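PDB 3BED: PTS system, IIA component from Enterococcus faecalis, which probably transfers phosphoryl groups as the mannose/sorbose-specific IIA component of a sugar phosphotransferase system. Local coordinates for residues L118-I121 with G122-V126. Residues are numbered along the deposited sequence; the frame is centred on the assembly and turned at random. Where two conformers were deposited one is given.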
ATOM      1  N   LEU A 118       8.984   0.114  11.549  1.00 19.63           N
ATOM      2  CA  LEU A 118       8.105   0.210  10.377  1.00 18.60           C
ATOM      3  C   LEU A 118       7.294  -1.051  10.174  1.00 18.56           C
ATOM      4  O   LEU A 118       6.199  -1.013   9.628  1.00 18.99           O
ATOM      5  CB  LEU A 118       8.924   0.504   9.117  1.00 17.52           C
ATOM      6  CG  LEU A 118       9.601   1.892   9.125  1.00 19.59           C
ATOM      7  CD1 LEU A 118      10.385   2.007   7.868  1.00 20.80           C
ATOM      8  CD2 LEU A 118       8.665   3.075   9.286  1.00 20.68           C
ATOM      9  N   THR A 119       7.833  -2.187  10.609  1.00 18.74           N
ATOM     10  CA  THR A 119       7.051  -3.411  10.623  1.00 18.74           C
ATOM     11  C   THR A 119       5.850  -3.250  11.519  1.00 18.85           C
ATOM     12  O   THR A 119       4.713  -3.603  11.145  1.00 19.60           O
ATOM     13  CB  THR A 119       7.903  -4.634  11.005  1.00 18.45           C
ATOM     14  OG1 THR A 119       8.956  -4.740  10.036  1.00 18.68           O
ATOM     15  CG2 THR A 119       7.070  -5.898  10.990  1.00 19.30           C
ATOM     16  N   GLN A 120       6.088  -2.728  12.718  1.00 20.55           N
ATOM     17  CA  GLN A 120       4.990  -2.520  13.640  1.00 20.80           C
ATOM     18  C   GLN A 120       3.979  -1.504  13.104  1.00 21.49           C
ATOM     19  O   GLN A 120       2.772  -1.716  13.219  1.00 22.02           O
ATOM     20  CB  GLN A 120       5.524  -2.079  14.993  1.00 23.07           C
ATOM     21  CG  GLN A 120       4.466  -1.646  15.974  1.00 26.19           C
ATOM     22  CD  GLN A 120       4.232  -0.126  15.926  1.00 32.42           C
ATOM     23  OE1 GLN A 120       5.179   0.695  16.047  1.00 34.63           O
ATOM     24  NE2 GLN A 120       2.968   0.259  15.720  1.00 33.28           N
ATOM     25  N   ILE A 121       4.476  -0.406  12.534  1.00 20.39           N
ATOM     26  CA  ILE A 121       3.597   0.629  11.932  1.00 19.75           C
ATOM     27  C   ILE A 121       2.718  -0.005  10.870  1.00 19.15           C
ATOM     28  O   ILE A 121       1.471   0.206  10.861  1.00 19.52           O
ATOM     29  CB  ILE A 121       4.421   1.802  11.333  1.00 20.05           C
ATOM     30  CG1 ILE A 121       5.005   2.681  12.450  1.00 20.24           C
ATOM     31  CG2 ILE A 121       3.596   2.626  10.378  1.00 19.24           C
ATOM     32  CD1 ILE A 121       3.980   3.197  13.506  1.00 22.33           C
ATOM     33  N   GLY A 122       3.366  -0.765   9.982  1.00 18.24           N
ATOM     34  CA  GLY A 122       2.667  -1.294   8.813  1.00 17.12           C
ATOM     35  C   GLY A 122       1.563  -2.259   9.264  1.00 17.76           C
ATOM     36  O   GLY A 122       0.489  -2.280   8.662  1.00 18.88           O
ATOM     37  N   GLN A 123       1.838  -3.087  10.289  1.00 18.28           N
ATOM     38  CA  GLN A 123       0.831  -4.025  10.800  1.00 18.64           C
ATOM     39  C   GLN A 123      -0.291  -3.297  11.482  1.00 18.98           C
ATOM     40  O   GLN A 123      -1.465  -3.598  11.227  1.00 19.95           O
ATOM     41  CB  GLN A 123       1.431  -5.069  11.774  1.00 19.73           C
ATOM     42  CG  GLN A 123       2.466  -5.931  11.071  1.00 21.70           C
ATOM     43  CD  GLN A 123       3.337  -6.726  12.011  1.00 26.00           C
ATOM     44  OE1 GLN A 123       3.209  -6.626  13.234  1.00 29.85           O
ATOM     45  NE2 GLN A 123       4.221  -7.549  11.449  1.00 24.09           N
ATOM     46  N   SER A 124       0.045  -2.306  12.301  1.00 19.62           N
ATOM     47  CA  SER A 124      -0.984  -1.546  13.041  0.60 19.30           C
ATOM     48  C   SER A 124      -1.864  -0.725  12.129  1.00 19.67           C
ATOM     49  O   SER A 124      -2.999  -0.343  12.485  1.00 19.61           O
ATOM     50  CB  SER A 124      -0.364  -0.620  14.090  0.60 20.20           C
ATOM     51  OG  SER A 124       0.266  -1.378  15.107  0.60 19.08           O
ATOM     52  N   ALA A 125      -1.313  -0.416  10.946  1.00 18.36           N
ATOM     53  CA  ALA A 125      -2.037   0.394   9.963  1.00 19.19           C
ATOM     54  C   ALA A 125      -3.233  -0.325   9.322  1.00 18.46           C
ATOM     55  O   ALA A 125      -4.062   0.297   8.648  1.00 18.65           O
ATOM     56  CB  ALA A 125      -1.084   0.818   8.854  1.00 20.83           C
ATOM     57  N   VAL A 126      -3.224  -1.642   9.399  1.00 17.72           N
ATOM     58  CA  VAL A 126      -4.231  -2.440   8.704  1.00 17.61           C
ATOM     59  C   VAL A 126      -5.331  -2.752   9.720  1.00 18.92           C
ATOM     60  O   VAL A 126      -5.131  -3.515  10.683  1.00 19.91           O
ATOM     61  CB  VAL A 126      -3.650  -3.755   8.138  1.00 17.02           C
ATOM     62  CG1 VAL A 126      -4.775  -4.623   7.569  1.00 16.39           C
ATOM     63  CG2 VAL A 126      -2.499  -3.473   7.080  1.00 16.71           C
TER
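Gln120 O accepts the amide N of Ser124 at 2.9 Å and, in the given one of two deposited serine conformers, also the hydroxyl OG of Ser124 at 3.2 Å. The amide bond is fairly straight, with an N-H...O angle of 163°, whereas OG stands above the carbonyl plane on the face opposite to N, so the two donors do not compete for one site. With OG beside its own backbone N (chi1 -66°), the serine can fold back onto the preceding turn in this conformer. Gln120 is bent at chi2, which carries its amide forward along the helix, leaving NE2 3.2 Å from Ser124 OG.

Gly122 N to Leu118 O (2.9 Å) and Gln123 N to Thr119 O (3.0 Å) continue the i to i+4 ladder of helix 111-124. The bond from Ala125 N to Ile121 O is equally short but more bent, at 131° at the hydrogen.

On another face, Thr119 and Gln123 run side by side, pointing the same way, with Thr119 CG2 3.3 Å from Gln123 NE2. Their polar ends serve the dimer: Thr119 OG1 bonds Thr128 OG1 of the second subunit, and Gln123 NE2 bonds Val126 O there. The chemistry thus gives three faces: a solvent-facing one with Gln120 and Ser124, a largely nonpolar one where Leu118, Ile121 and Ala125 pack on helix 97-105, and a subunit face combining these hydrogen bonds with packing of Thr119 on Val126 of the second subunit.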